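Local coordinates for protein rhomboid protease GlpG (Haemophilus influenzae, PDB 2NR9) that probably cleaves transmembrane segments of its substrates within the lipid bilayer as a rhomboid-type serine protease with a catalytic dyad, at residues Met91-Val94 with Val95-Ile99. The protein carries 2 engineered substitutions. Residues are numbered along the deposited sequence; the frame is centred on the assembly and turned at random. Where two conformers were deposited one is given.
Sequences MLYV and VASAI
The carbonyl oxygen of Tyr93 is gripped twice by one residue, Ser97, a single helical turn further on. The amide Ser97 N comes to Tyr93 O at 2.9 Å in the ordinary i to i+4 bond, with an N-H...O angle of 154°. From the opposite face of the carbonyl plane the hydroxyl adds a second bond, Ser97 OG to Tyr93 O, modelled at 2.5 Å. It can reach back because chi1 of Ser97, -63°, sets OG beside its own backbone N and anti to the carbonyl carbon, so the polar side chain meets its need for a partner inside the helix that carries it.

The same hydroxyl lies over one face of the Tyr93 ring, 3.3 Å above the plane and displaced toward the rim, with Tyr93 CE1 its nearest ring atom, 3.4 Å from Ser97 OG. The ring sits there because chi1 of 166° swings CG away from the backbone N and to the side of the carbonyl carbon. Its phenol oxygen goes on to hydrogen-bond the hydroxyl of Thr57, while the side chains of Tyr93 and Ser97 both touch Ile54 and Val118.

Regular backbone bonds flank this pair: Ala96 N to Leu92 O at 2.8 Å, with Val95 N to Met91 O and Ala98 N to Val94 O alongside. Around the helix the faces differ. Ala96 rests on Ala121 of helix 116-131, which also bears the nucleophile Ser116, whereas Met91 and Val95 meet Trp179 of helix 166-191; Leu92 touches both helices, through Tyr125 and Trp179. A serine hydroxyl folded back onto the carbonyl four residues earlier is a familiar intrahelical bond of Ser and Thr, well suited to a helix within a membrane, here helix 86-108, which largely coincides with the third predicted membrane span of the rhomboid fold.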
loop_
_atom_site.group_PDB
_atom_site.type_symbol
_atom_site.label_atom_id
_atom_site.label_comp_id
_atom_site.label_asym_id
_atom_site.label_seq_id
_atom_site.Cartn_x
_atom_site.Cartn_y
_atom_site.Cartn_z
ATOM N N MET A 91 1.846 10.270 -2.873
ATOM C CA MET A 91 3.210 10.189 -2.324
ATOM C C MET A 91 3.465 8.926 -1.503
ATOM O O MET A 91 4.480 8.248 -1.687
ATOM C CB MET A 91 3.524 11.424 -1.466
ATOM C CG MET A 91 3.824 12.694 -2.256
ATOM S SD MET A 91 4.262 14.075 -1.163
ATOM C CE MET A 91 4.595 15.369 -2.357
ATOM N N LEU A 92 2.604 8.664 -0.530
ATOM C CA LEU A 92 2.739 7.449 0.259
ATOM C C LEU A 92 2.780 6.252 -0.692
ATOM O O LEU A 92 3.579 5.331 -0.509
ATOM C CB LEU A 92 1.552 7.294 1.216
ATOM C CG LEU A 92 1.464 8.183 2.458
ATOM C CD1 LEU A 92 0.041 8.198 2.996
ATOM C CD2 LEU A 92 2.442 7.712 3.525
ATOM N N TYR A 93 1.969 6.295 -1.748
ATOM C CA TYR A 93 1.925 5.181 -2.713
ATOM C C TYR A 93 3.239 4.984 -3.470
ATOM O O TYR A 93 3.751 3.859 -3.573
ATOM C CB TYR A 93 0.766 5.344 -3.707
ATOM C CG TYR A 93 0.877 4.420 -4.900
ATOM C CD1 TYR A 93 0.557 3.067 -4.794
ATOM C CD2 TYR A 93 1.343 4.888 -6.121
ATOM C CE1 TYR A 93 0.695 2.210 -5.882
ATOM C CE2 TYR A 93 1.479 4.039 -7.217
ATOM C CZ TYR A 93 1.155 2.704 -7.092
ATOM O OH TYR A 93 1.284 1.866 -8.181
ATOM N N VAL A 94 3.745 6.062 -4.057
ATOM C CA VAL A 94 4.976 5.996 -4.810
ATOM C C VAL A 94 6.136 5.518 -3.931
ATOM O O VAL A 94 6.877 4.612 -4.307
ATOM C CB VAL A 94 5.335 7.370 -5.449
ATOM C CG1 VAL A 94 6.705 7.309 -6.080
ATOM C CG2 VAL A 94 4.293 7.769 -6.493
ATOM N N VAL A 95 6.253 6.113 -2.743
ATOM C CA VAL A 95 7.343 5.820 -1.807
ATOM C C VAL A 95 7.238 4.443 -1.159
ATOM O O VAL A 95 8.232 3.719 -1.058
ATOM C CB VAL A 95 7.460 6.912 -0.717
ATOM C CG1 VAL A 95 8.357 6.445 0.426
ATOM C CG2 VAL A 95 7.973 8.225 -1.325
ATOM N N ALA A 96 6.054 4.091 -0.679
ATOM C CA ALA A 96 5.864 2.756 -0.127
ATOM C C ALA A 96 6.146 1.705 -1.204
ATOM O O ALA A 96 6.857 0.735 -0.956
ATOM C CB ALA A 96 4.471 2.593 0.427
ATOM N N SER A 97 5.616 1.916 -2.409
ATOM C CA SER A 97 5.836 0.970 -3.516
ATOM C C SER A 97 7.329 0.752 -3.774
ATOM O O SER A 97 7.786 -0.382 -3.930
ATOM C CB SER A 97 5.169 1.468 -4.810
ATOM O OG SER A 97 3.756 1.561 -4.674
ATOM N N ALA A 98 8.078 1.847 -3.838
ATOM C CA ALA A 98 9.507 1.783 -4.115
ATOM C C ALA A 98 10.284 1.153 -2.981
ATOM O O ALA A 98 11.170 0.329 -3.213
ATOM C CB ALA A 98 10.055 3.174 -4.425
ATOM N N ILE A 99 9.976 1.560 -1.753
ATOM C CA ILE A 99 10.696 1.052 -0.592
ATOM C C ILE A 99 10.420 -0.423 -0.295
ATOM O O ILE A 99 11.358 -1.192 -0.053
ATOM C CB ILE A 99 10.466 1.924 0.662
ATOM C CG1 ILE A 99 11.174 3.278 0.487
ATOM C CG2 ILE A 99 11.005 1.216 1.914
ATOM C CD1 ILE A 99 10.867 4.281 1.584
#